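Local coordinates for protein CRS2 (Zea mays, PDB 1RYB) that is required for the splicing of group IIB introns in chloroplasts, works in complexes with CAF1 or CAF2, and has no peptidyl-tRNA hydrolase activity, at residues A[81-86]-A[127-133]; A[34-38]-A[104-108]; A[22-26]-A[77-81]. All coordinates share one frame; numbering follows the deposited sequence.

How the contacts relate
Contact 2 is the deepest of the three, joining the start of helix 37-48 to the inner strand 102-108, and its chief direct polar link is a histidine-carboxylate hydrogen bond. Contact 3 lies between the loops that leave the neighbouring parallel strands 18-22 and 70-77; there Y80 is exposed and waters bridge backbone to backbone and backbone to ring hydroxyl. Contact 1, where the starts of helices 84-94 and 128-136 meet, is mixed, with glycines packed inside and an asparagine pair at the surface. M81 belongs to contacts 1 and 3 and touches H35 of contact 2, while H127 of contact 1 bonds D107 of contact 2.

Contact 1. Residues A[81-86]-A[127-133]; sequences MNYSGE and HNGLQNV
In the peptidyl-tRNA hydrolase fold of CRS2, helices 84-94 and 128-136 begin side by side, beside the cleft that corresponds to the active site of the hydrolases, and their first turns meet through N132 and the 82-86 backbone. The N132 side chain, its CG anti to the backbone N (chi1 -168°), reaches across to the start of the other helix. Its OD1 accepts G85 N at 2.6 Å, in the plane of the amide and on a lone pair. E86 N adds a weak bond to the same OD1 at 3.4 Å, and a water ties N132 ND2 to the carboxylate of E86. With the amide cut back to an alanine here, G85 N would probably lose its acceptor and the water bridge to E86 would be broken, weakening the hold between the two helix starts. The backbones come very close beside this amide: G85 CA is 3.7 Å from V133 CA, and a CB on G85 would collide with N132 O. A CA-H...O contact joins G129 CA to M81 O at 3.2 Å. The same carbonyl takes S84 OG at 2.7 Å as well as S84 N, both from one face. At the cleft, M81 SD meets the edge of the H127 ring, 3.5 Å from CE1. H127 is the N-cap residue of helix 128-136, and its ring does the capping: ND1 accepts L130 N at 3.1 Å and, weakly, G129 N, while NE2 bonds D107. On the exposed rim, N82 and N128, both tRNA-binding positions by similarity with active relatives, lie alongside each other and point the same way. Their amide planes are turned 51° apart, and N128 ND2 donates to N82 OD1 at 3.1 Å along a bent path of 136°, tilted out of both amide planes.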
ATOM      1  N   MET A  81      -5.597  -7.271   8.004  1.00 11.41           N
ATOM      2  CA  MET A  81      -5.115  -7.516   6.616  1.00 16.83           C
ATOM      3  C   MET A  81      -6.085  -8.316   5.703  1.00 13.16           C
ATOM      4  O   MET A  81      -6.359  -7.962   4.581  1.00 12.45           O
ATOM      5  CB  MET A  81      -3.769  -8.246   6.696  1.00 12.87           C
ATOM      6  CG  MET A  81      -3.116  -8.428   5.350  1.00 12.20           C
ATOM      7  SD  MET A  81      -2.767  -6.859   4.550  1.00 12.80           S
ATOM      8  CE  MET A  81      -1.137  -6.503   5.278  1.00 14.81           C
ATOM      9  N   ASN A  82      -6.692  -9.341   6.285  1.00 19.20           N
ATOM     10  CA  ASN A  82      -7.527 -10.247   5.571  1.00 14.44           C
ATOM     11  C   ASN A  82      -8.792  -9.612   5.147  1.00 20.42           C
ATOM     12  O   ASN A  82      -9.512 -10.196   4.317  1.00 21.19           O
ATOM     13  CB  ASN A  82      -7.920 -11.464   6.479  1.00 13.57           C
ATOM     14  CG  ASN A  82      -6.800 -12.470   6.587  1.00 26.33           C
ATOM     15  OD1 ASN A  82      -5.803 -12.359   5.891  1.00 21.42           O
ATOM     16  ND2 ASN A  82      -7.001 -13.498   7.443  1.00 28.96           N
ATOM     17  N   TYR A  83      -9.164  -8.478   5.774  1.00 13.68           N
ATOM     18  CA  TYR A  83     -10.440  -7.845   5.381  1.00  9.34           C
ATOM     19  C   TYR A  83     -10.259  -6.456   4.734  1.00 14.68           C
ATOM     20  O   TYR A  83     -11.199  -5.626   4.702  1.00 13.53           O
ATOM     21  CB  TYR A  83     -11.373  -7.753   6.600  1.00 12.17           C
ATOM     22  CG  TYR A  83     -11.515  -9.090   7.209  1.00 13.83           C
ATOM     23  CD1 TYR A  83     -12.362 -10.050   6.651  1.00 17.62           C
ATOM     24  CD2 TYR A  83     -10.820  -9.425   8.366  1.00 20.09           C
ATOM     25  CE1 TYR A  83     -12.430 -11.338   7.205  1.00 36.83           C
ATOM     26  CE2 TYR A  83     -10.899 -10.695   8.945  1.00 22.94           C
ATOM     27  CZ  TYR A  83     -11.725 -11.659   8.371  1.00 44.59           C
ATOM     28  OH  TYR A  83     -11.870 -12.899   8.990  1.00 23.87           O
ATOM     29  N   SER A  84      -9.063  -6.229   4.151  1.00 12.54           N
ATOM     30  CA  SER A  84      -8.739  -4.981   3.552  1.00 11.52           C
ATOM     31  C   SER A  84      -9.779  -4.555   2.497  1.00 12.35           C
ATOM     32  O   SER A  84     -10.056  -3.364   2.317  1.00 12.62           O
ATOM     33  CB  SER A  84      -7.338  -5.041   2.940  1.00  9.29           C
ATOM     34  OG  SER A  84      -6.355  -5.293   3.958  1.00 11.42           O
ATOM     35  N   GLY A  85     -10.305  -5.499   1.731  1.00 14.16           N
ATOM     36  CA  GLY A  85     -11.218  -5.154   0.661  1.00 12.04           C
ATOM     37  C   GLY A  85     -12.525  -4.619   1.198  1.00 13.98           C
ATOM     38  O   GLY A  85     -13.208  -3.752   0.550  1.00 13.52           O
ATOM     39  N   GLU A  86     -12.877  -5.126   2.355  1.00 12.01           N
ATOM     40  CA  GLU A  86     -14.078  -4.674   3.018  1.00 13.28           C
ATOM     41  C   GLU A  86     -14.037  -3.209   3.283  1.00 16.71           C
ATOM     42  O   GLU A  86     -15.078  -2.592   3.357  1.00 14.56           O
ATOM     43  CB  GLU A  86     -14.354  -5.438   4.358  1.00 19.48           C
ATOM     44  CG  GLU A  86     -14.698  -6.901   4.013  1.00 15.76           C
ATOM     45  CD  GLU A  86     -15.106  -7.740   5.183  1.00 23.01           C
ATOM     46  OE1 GLU A  86     -15.125  -8.925   5.110  1.00 24.70           O
ATOM     47  OE2 GLU A  86     -15.245  -7.105   6.312  1.00 19.76           O
ATOM     48  N   HIS A 127      -0.938 -12.859  -1.387  1.00 15.79           N
ATOM     49  CA  HIS A 127      -0.953 -11.883  -0.321  1.00 15.12           C
ATOM     50  C   HIS A 127      -2.427 -11.770   0.114  1.00 16.73           C
ATOM     51  O   HIS A 127      -3.289 -11.458  -0.692  1.00 13.30           O
ATOM     52  CB  HIS A 127      -0.388 -10.516  -0.846  1.00 14.45           C
ATOM     53  CG  HIS A 127      -0.258  -9.486   0.271  1.00 13.62           C
ATOM     54  ND1 HIS A 127      -1.373  -8.861   0.884  1.00 16.37           N
ATOM     55  CD2 HIS A 127       0.863  -8.994   0.858  1.00 12.27           C
ATOM     56  CE1 HIS A 127      -0.888  -8.000   1.788  1.00  9.58           C
ATOM     57  NE2 HIS A 127       0.453  -8.072   1.810  1.00  9.49           N
ATOM     58  N   ASN A 128      -2.713 -12.102   1.365  1.00 18.12           N
ATOM     59  CA  ASN A 128      -4.085 -12.147   1.838  1.00 12.05           C
ATOM     60  C   ASN A 128      -4.837 -10.842   1.687  1.00 17.11           C
ATOM     61  O   ASN A 128      -6.062 -10.841   1.414  1.00 15.88           O
ATOM     62  CB  ASN A 128      -4.101 -12.559   3.321  1.00 15.04           C
ATOM     63  CG  ASN A 128      -3.861 -14.038   3.445  1.00 37.16           C
ATOM     64  OD1 ASN A 128      -3.581 -14.718   2.447  1.00 23.63           O
ATOM     65  ND2 ASN A 128      -3.978 -14.550   4.673  1.00 30.46           N
ATOM     66  N   GLY A 129      -4.117  -9.729   1.923  1.00 15.19           N
ATOM     67  CA  GLY A 129      -4.746  -8.459   1.848  1.00 10.91           C
ATOM     68  C   GLY A 129      -5.073  -8.137   0.410  1.00 13.13           C
ATOM     69  O   GLY A 129      -6.134  -7.616   0.078  1.00 15.58           O
ATOM     70  N   LEU A 130      -4.135  -8.318  -0.448  1.00  9.59           N
ATOM     71  CA  LEU A 130      -4.389  -8.036  -1.874  1.00 14.33           C
ATOM     72  C   LEU A 130      -5.487  -8.960  -2.413  1.00 17.24           C
ATOM     73  O   LEU A 130      -6.358  -8.548  -3.152  1.00 14.99           O
ATOM     74  CB  LEU A 130      -3.086  -8.214  -2.668  1.00 13.27           C
ATOM     75  CG  LEU A 130      -3.003  -7.547  -3.991  1.00 17.79           C
ATOM     76  CD1 LEU A 130      -3.497  -6.090  -3.902  1.00 29.11           C
ATOM     77  CD2 LEU A 130      -1.468  -7.565  -4.248  1.00 15.75           C
ATOM     78  N   GLN A 131      -5.466 -10.187  -1.953  1.00 15.04           N
ATOM     79  CA  GLN A 131      -6.481 -11.082  -2.392  1.00 17.38           C
ATOM     80  C   GLN A 131      -7.861 -10.575  -1.996  1.00 20.84           C
ATOM     81  O   GLN A 131      -8.784 -10.591  -2.780  1.00 14.13           O
ATOM     82  CB  GLN A 131      -6.217 -12.469  -1.795  1.00 17.36           C
ATOM     83  CG  GLN A 131      -7.351 -13.423  -2.214  1.00 20.85           C
ATOM     84  CD  GLN A 131      -7.219 -14.782  -1.567  1.00 39.40           C
ATOM     85  OE1 GLN A 131      -6.406 -14.980  -0.623  1.00 36.94           O
ATOM     86  NE2 GLN A 131      -8.031 -15.726  -2.040  1.00100.00           N
ATOM     87  N   ASN A 132      -8.042 -10.169  -0.743  1.00 17.66           N
ATOM     88  CA  ASN A 132      -9.326  -9.646  -0.330  1.00 12.14           C
ATOM     89  C   ASN A 132      -9.721  -8.371  -1.073  1.00 13.88           C
ATOM     90  O   ASN A 132     -10.908  -8.138  -1.314  1.00 18.34           O
ATOM     91  CB  ASN A 132      -9.345  -9.371   1.200  1.00 12.95           C
ATOM     92  CG  ASN A 132     -10.730  -9.109   1.736  1.00 14.63           C
ATOM     93  OD1 ASN A 132     -11.070  -7.981   2.121  1.00 15.62           O
ATOM     94  ND2 ASN A 132     -11.593 -10.139   1.683  1.00 17.08           N
ATOM     95  N   VAL A 133      -8.735  -7.506  -1.442  1.00 11.54           N
ATOM     96  CA  VAL A 133      -9.091  -6.267  -2.205  1.00  8.94           C
ATOM     97  C   VAL A 133      -9.653  -6.640  -3.550  1.00 13.04           C
ATOM     98  O   VAL A 133     -10.618  -6.114  -3.999  1.00 16.47           O
ATOM     99  CB  VAL A 133      -7.890  -5.318  -2.393  1.00 12.57           C
ATOM    100  CG1 VAL A 133      -8.213  -4.171  -3.355  1.00 17.62           C
ATOM    101  CG2 VAL A 133      -7.361  -4.802  -1.026  1.00 12.69           C
TER
HETATM  102  O   HOH W   1     -14.354 -10.148   3.011  1.00 24.04           O

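Contact 2. Residues A[34-38]-A[104-108]; sequences RHNVG and LIYDD
The histidine-carboxylate pair H35-D107 occupies the place of the active site in the hydrolase family; by similarity H35 is the proton acceptor and D107 the residue behind it, although CRS2 itself has no hydrolase activity. H35 ND1 donates to D107 OD2 at 2.8 Å, and the bond is nearly straight at 162°. The carboxylate oxygen lies in the plane of the imidazole, at its edge, and is met on its syn side, somewhat out of the carboxylate plane. Ring and carboxylate stand almost perpendicular, 89° apart. D107 CG sits between the backbone N and the carbonyl carbon (chi1 46°), which turns the carboxylate toward the 34-38 segment. Its CB rests against V37 CG1 at 3.7 Å and R34 O at 3.5 Å, which pack about the stem of the side chain. The other oxygen, OD1, has a bond to H127 NE2 and a water 2.9 Å away; that water also accepts G38 N at 2.9 Å. In the fold, D107 lies near the C-terminal end of strand 102-108, an inner strand of the mixed sheet, between 18-22 and 145-149, and helix 37-48 starts directly against this strand. There G38 brings the two backbones together, its CA 4.3 Å from Y106 CA. G38 CA also makes a CA-H...O contact with I105 O at 3.6 Å, and a CB on G38 would run into that carbonyl. Farther along the helix, M41, V42 and I45 pack on the I105 side chain.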
ATOM      1  N   ARG A  34       6.745  -6.179   9.291  1.00  9.77           N
ATOM      2  CA  ARG A  34       6.946  -6.262   7.815  1.00 12.34           C
ATOM      3  C   ARG A  34       5.633  -6.173   7.034  1.00  9.35           C
ATOM      4  O   ARG A  34       5.553  -5.487   5.975  1.00 11.70           O
ATOM      5  CB  ARG A  34       7.677  -7.532   7.419  1.00  8.49           C
ATOM      6  CG  ARG A  34       9.076  -7.595   8.076  1.00  7.37           C
ATOM      7  CD  ARG A  34       9.942  -8.686   7.386  1.00 16.85           C
ATOM      8  NE  ARG A  34      11.349  -8.776   7.863  1.00 17.81           N
ATOM      9  CZ  ARG A  34      11.714  -9.413   9.004  1.00 19.89           C
ATOM     10  NH1 ARG A  34      10.796  -9.999   9.787  1.00 16.52           N
ATOM     11  NH2 ARG A  34      13.030  -9.403   9.370  1.00 16.39           N
ATOM     12  N   HIS A  35       4.642  -6.897   7.511  1.00 10.27           N
ATOM     13  CA  HIS A  35       3.328  -6.884   6.849  1.00  9.54           C
ATOM     14  C   HIS A  35       2.631  -5.510   6.936  1.00  9.98           C
ATOM     15  O   HIS A  35       1.604  -5.315   6.292  1.00 16.77           O
ATOM     16  CB  HIS A  35       2.432  -7.940   7.540  1.00 14.48           C
ATOM     17  CG  HIS A  35       1.498  -8.771   6.656  1.00 11.54           C
ATOM     18  ND1 HIS A  35       1.750  -9.002   5.348  1.00 12.26           N
ATOM     19  CD2 HIS A  35       0.376  -9.441   6.991  1.00 15.45           C
ATOM     20  CE1 HIS A  35       0.793  -9.774   4.881  1.00  8.43           C
ATOM     21  NE2 HIS A  35      -0.071 -10.029   5.857  1.00 15.77           N
ATOM     22  N   ASN A  36       3.160  -4.572   7.705  1.00  9.08           N
ATOM     23  CA  ASN A  36       2.605  -3.218   7.778  1.00  8.20           C
ATOM     24  C   ASN A  36       3.366  -2.204   6.961  1.00 15.61           C
ATOM     25  O   ASN A  36       3.118  -1.032   7.065  1.00 10.68           O
ATOM     26  CB  ASN A  36       2.621  -2.712   9.228  1.00 10.61           C
ATOM     27  CG  ASN A  36       1.301  -3.049   9.917  1.00 17.38           C
ATOM     28  OD1 ASN A  36       0.654  -4.068   9.654  1.00 11.96           O
ATOM     29  ND2 ASN A  36       0.800  -2.137  10.717  1.00 17.27           N
ATOM     30  N   VAL A  37       4.372  -2.611   6.155  1.00  9.21           N
ATOM     31  CA  VAL A  37       5.137  -1.620   5.458  1.00  8.44           C
ATOM     32  C   VAL A  37       4.288  -0.772   4.525  1.00 11.65           C
ATOM     33  O   VAL A  37       4.669   0.332   4.236  1.00 10.64           O
ATOM     34  CB  VAL A  37       6.367  -2.270   4.767  1.00 10.92           C
ATOM     35  CG1 VAL A  37       5.991  -3.163   3.579  1.00 13.86           C
ATOM     36  CG2 VAL A  37       7.488  -1.279   4.398  1.00 11.09           C
ATOM     37  N   GLY A  38       3.197  -1.310   3.997  1.00  6.68           N
ATOM     38  CA  GLY A  38       2.329  -0.453   3.200  1.00  9.13           C
ATOM     39  C   GLY A  38       1.796   0.727   3.985  1.00  8.44           C
ATOM     40  O   GLY A  38       1.593   1.836   3.463  1.00 10.01           O
ATOM     41  N   LEU A 104      -2.818   0.261  -4.740  1.00  9.32           N
ATOM     42  CA  LEU A 104      -2.529  -0.547  -3.562  1.00 10.60           C
ATOM     43  C   LEU A 104      -1.050  -0.591  -3.299  1.00 10.18           C
ATOM     44  O   LEU A 104      -0.268  -0.861  -4.192  1.00 11.39           O
ATOM     45  CB  LEU A 104      -3.033  -2.034  -3.638  1.00 15.11           C
ATOM     46  CG  LEU A 104      -4.419  -2.232  -3.094  1.00  9.05           C
ATOM     47  CD1 LEU A 104      -4.437  -2.202  -1.581  1.00 10.85           C
ATOM     48  CD2 LEU A 104      -5.415  -1.224  -3.712  1.00 10.83           C
ATOM     49  N   ILE A 105      -0.669  -0.403  -2.025  1.00  8.75           N
ATOM     50  CA  ILE A 105       0.729  -0.430  -1.578  1.00  9.30           C
ATOM     51  C   ILE A 105       0.894  -1.524  -0.519  1.00  8.74           C
ATOM     52  O   ILE A 105       0.195  -1.481   0.498  1.00  8.33           O
ATOM     53  CB  ILE A 105       1.157   0.978  -1.070  1.00  9.36           C
ATOM     54  CG1 ILE A 105       0.800   2.012  -2.139  1.00  5.09           C
ATOM     55  CG2 ILE A 105       2.689   0.983  -0.773  1.00 11.54           C
ATOM     56  CD1 ILE A 105       1.458   3.373  -1.814  1.00 12.51           C
ATOM     57  N   TYR A 106       1.848  -2.453  -0.699  1.00  9.18           N
ATOM     58  CA  TYR A 106       1.900  -3.589   0.262  1.00  5.42           C
ATOM     59  C   TYR A 106       3.237  -4.309   0.215  1.00  7.25           C
ATOM     60  O   TYR A 106       4.055  -4.015  -0.638  1.00  9.69           O
ATOM     61  CB  TYR A 106       0.752  -4.598  -0.124  1.00  8.46           C
ATOM     62  CG  TYR A 106       1.043  -5.211  -1.524  1.00 14.09           C
ATOM     63  CD1 TYR A 106       1.763  -6.398  -1.651  1.00 13.64           C
ATOM     64  CD2 TYR A 106       0.756  -4.546  -2.713  1.00 20.14           C
ATOM     65  CE1 TYR A 106       2.035  -6.941  -2.904  1.00 17.72           C
ATOM     66  CE2 TYR A 106       1.177  -4.983  -3.981  1.00 18.54           C
ATOM     67  CZ  TYR A 106       1.764  -6.241  -4.075  1.00 21.09           C
ATOM     68  OH  TYR A 106       2.181  -6.765  -5.305  1.00 31.85           O
ATOM     69  N   ASP A 107       3.465  -5.171   1.195  1.00  9.32           N
ATOM     70  CA  ASP A 107       4.750  -5.961   1.312  1.00 11.49           C
ATOM     71  C   ASP A 107       4.768  -7.087   0.311  1.00 14.13           C
ATOM     72  O   ASP A 107       3.777  -7.796   0.144  1.00 12.40           O
ATOM     73  CB  ASP A 107       4.886  -6.568   2.716  1.00 10.65           C
ATOM     74  CG  ASP A 107       3.600  -7.209   3.138  1.00 13.25           C
ATOM     75  OD1 ASP A 107       2.482  -6.677   3.074  1.00 14.30           O
ATOM     76  OD2 ASP A 107       3.764  -8.414   3.526  1.00 11.15           O
ATOM     77  N   ASP A 108       5.876  -7.304  -0.334  1.00 11.04           N
ATOM     78  CA  ASP A 108       5.891  -8.395  -1.330  1.00 11.13           C
ATOM     79  C   ASP A 108       7.093  -9.300  -1.083  1.00 10.15           C
ATOM     80  O   ASP A 108       8.249  -8.869  -1.120  1.00 16.36           O
ATOM     81  CB  ASP A 108       5.866  -7.824  -2.720  1.00 11.80           C
ATOM     82  CG  ASP A 108       5.869  -8.831  -3.812  1.00 25.65           C
ATOM     83  OD1 ASP A 108       6.223  -9.980  -3.652  1.00 18.52           O
ATOM     84  OD2 ASP A 108       5.585  -8.289  -4.970  1.00 27.06           O
TER
HETATM   85  O   HOH W   2       1.879  -3.863   3.713  1.00  8.20           O

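Contact 3. Residues A[22-26]-A[77-81]; sequences GLGNP and PQSYM
The CA atoms of residues 22-26 and 77-81 approach most closely at N25 CA and Y80 CA, 4.6 Å apart, with G24 nearly fully extended. They are the loops after strands 18-22 and 70-77, parallel neighbours in the mixed sheet, and lead toward the cleft of this hydrolase fold. N25 OD1 accepts M81 N at 2.8 Å; the bond is nearly straight (166°), but the donor stands above the carbonyl plane. This OD1 also lies at the edge of the Y80 ring, 3.6 Å from CD2. P26 lies over one face of that ring in a CH-pi contact, its CG 3.9 Å from the ring centroid and almost on the normal. Y80 is a tRNA-binding position by similarity. On the buried side, M81 lays CE 3.4 Å from G24 N and SD 3.6 Å from L23 CB. G22 O, facing P77 CD, is buried with no hydrogen-bond partner. One water knits the loops together, donating to G24 O and P77 O and accepting Y80 N; a second donates to P26 O at 3.1 Å and lies 2.8 Å from Y80 OH.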
ATOM      1  N   GLY A  22      -2.588   1.776   1.705  1.00 10.29           N
ATOM      2  CA  GLY A  22      -1.452   0.984   2.178  1.00  6.06           C
ATOM      3  C   GLY A  22      -2.044  -0.086   3.122  1.00 10.59           C
ATOM      4  O   GLY A  22      -2.932   0.235   3.973  1.00 12.37           O
ATOM      5  N   LEU A  23      -1.640  -1.375   2.893  1.00 10.98           N
ATOM      6  CA  LEU A  23      -2.118  -2.529   3.643  1.00 10.58           C
ATOM      7  C   LEU A  23      -1.348  -2.758   4.944  1.00 13.42           C
ATOM      8  O   LEU A  23      -0.120  -2.513   5.048  1.00 11.60           O
ATOM      9  CB  LEU A  23      -2.078  -3.775   2.778  1.00  7.74           C
ATOM     10  CG  LEU A  23      -2.902  -3.552   1.507  1.00 10.06           C
ATOM     11  CD1 LEU A  23      -3.080  -4.881   0.812  1.00 11.98           C
ATOM     12  CD2 LEU A  23      -4.317  -3.027   1.881  1.00 12.09           C
ATOM     13  N   GLY A  24      -2.033  -3.312   5.897  1.00  9.33           N
ATOM     14  CA  GLY A  24      -1.424  -3.612   7.241  1.00  7.10           C
ATOM     15  C   GLY A  24      -2.474  -4.109   8.189  1.00  8.83           C
ATOM     16  O   GLY A  24      -3.684  -4.203   7.820  1.00 11.76           O
ATOM     17  N   ASN A  25      -2.040  -4.362   9.427  1.00 10.34           N
ATOM     18  CA  ASN A  25      -2.941  -4.720  10.540  1.00 10.19           C
ATOM     19  C   ASN A  25      -3.004  -3.595  11.509  1.00  7.88           C
ATOM     20  O   ASN A  25      -2.025  -2.860  11.700  1.00 13.95           O
ATOM     21  CB  ASN A  25      -2.401  -5.943  11.272  1.00 11.18           C
ATOM     22  CG  ASN A  25      -2.646  -7.167  10.443  1.00 13.23           C
ATOM     23  OD1 ASN A  25      -3.793  -7.433  10.111  1.00 13.08           O
ATOM     24  ND2 ASN A  25      -1.575  -7.942  10.127  1.00 14.82           N
ATOM     25  N   PRO A  26      -4.096  -3.483  12.212  1.00  9.57           N
ATOM     26  CA  PRO A  26      -4.292  -2.333  13.095  1.00 10.82           C
ATOM     27  C   PRO A  26      -3.769  -2.530  14.467  1.00 11.45           C
ATOM     28  O   PRO A  26      -3.828  -3.617  14.983  1.00 15.87           O
ATOM     29  CB  PRO A  26      -5.810  -2.288  13.267  1.00 14.43           C
ATOM     30  CG  PRO A  26      -6.195  -3.746  13.170  1.00 22.36           C
ATOM     31  CD  PRO A  26      -5.282  -4.301  12.069  1.00 10.64           C
ATOM     32  N   PRO A  77      -6.624   0.845   5.995  1.00 10.74           N
ATOM     33  CA  PRO A  77      -7.732   0.082   6.518  1.00  7.62           C
ATOM     34  C   PRO A  77      -7.360  -0.441   7.905  1.00  7.90           C
ATOM     35  O   PRO A  77      -6.203  -0.813   8.197  1.00 11.06           O
ATOM     36  CB  PRO A  77      -7.868  -1.137   5.582  1.00 11.27           C
ATOM     37  CG  PRO A  77      -7.156  -0.713   4.291  1.00 11.91           C
ATOM     38  CD  PRO A  77      -6.092   0.262   4.774  1.00 11.20           C
ATOM     39  N   GLN A  78      -8.333  -0.380   8.781  1.00 11.68           N
ATOM     40  CA  GLN A  78      -8.188  -0.858  10.131  1.00 12.92           C
ATOM     41  C   GLN A  78      -9.090  -2.088  10.349  1.00 19.62           C
ATOM     42  O   GLN A  78      -9.727  -2.217  11.381  1.00 20.26           O
ATOM     43  CB  GLN A  78      -8.574   0.240  11.151  1.00 13.39           C
ATOM     44  CG  GLN A  78      -7.825   1.556  10.839  1.00 12.81           C
ATOM     45  CD  GLN A  78      -6.334   1.456  11.062  1.00 13.71           C
ATOM     46  OE1 GLN A  78      -5.522   1.921  10.203  1.00 14.42           O
ATOM     47  NE2 GLN A  78      -5.966   0.920  12.226  1.00  9.05           N
ATOM     48  N   SER A  79      -9.123  -2.949   9.356  1.00 10.92           N
ATOM     49  CA  SER A  79     -10.011  -4.103   9.353  1.00 15.70           C
ATOM     50  C   SER A  79      -9.310  -5.438   9.657  1.00 14.92           C
ATOM     51  O   SER A  79      -9.922  -6.487   9.742  1.00 14.31           O
ATOM     52  CB  SER A  79     -10.451  -4.157   7.902  1.00 15.70           C
ATOM     53  OG  SER A  79      -9.287  -4.137   7.049  1.00 15.43           O
ATOM     54  N   TYR A  80      -8.002  -5.371   9.764  1.00 11.23           N
ATOM     55  CA  TYR A  80      -7.065  -6.502   9.710  1.00 15.75           C
ATOM     56  C   TYR A  80      -6.800  -6.786   8.260  1.00 13.76           C
ATOM     57  O   TYR A  80      -7.695  -6.566   7.390  1.00 10.78           O
ATOM     58  CB  TYR A  80      -7.519  -7.796  10.421  1.00 16.89           C
ATOM     59  CG  TYR A  80      -7.468  -7.593  11.915  1.00 15.28           C
ATOM     60  CD1 TYR A  80      -8.616  -7.229  12.607  1.00 22.60           C
ATOM     61  CD2 TYR A  80      -6.282  -7.763  12.626  1.00 14.28           C
ATOM     62  CE1 TYR A  80      -8.575  -7.108  14.002  1.00 16.09           C
ATOM     63  CE2 TYR A  80      -6.203  -7.576  14.004  1.00 19.75           C
ATOM     64  CZ  TYR A  80      -7.355  -7.199  14.680  1.00 19.33           C
ATOM     65  OH  TYR A  80      -7.272  -7.051  16.055  1.00 29.83           O
ATOM     66  N   MET A  81      -5.597  -7.271   8.004  1.00 11.41           N
ATOM     67  CA  MET A  81      -5.115  -7.516   6.616  1.00 16.83           C
ATOM     68  C   MET A  81      -6.085  -8.316   5.703  1.00 13.16           C
ATOM     69  O   MET A  81      -6.359  -7.962   4.581  1.00 12.45           O
ATOM     70  CB  MET A  81      -3.769  -8.246   6.696  1.00 12.87           C
ATOM     71  CG  MET A  81      -3.116  -8.428   5.350  1.00 12.20           C
ATOM     72  SD  MET A  81      -2.767  -6.859   4.550  1.00 12.80           S
ATOM     73  CE  MET A  81      -1.137  -6.503   5.278  1.00 14.81           C
TER
HETATM   74  O   HOH W   3      -5.945  -3.339   9.001  1.00 12.83           O
HETATM   75  O   HOH W   4      -5.094  -5.598  16.951  1.00 34.36           O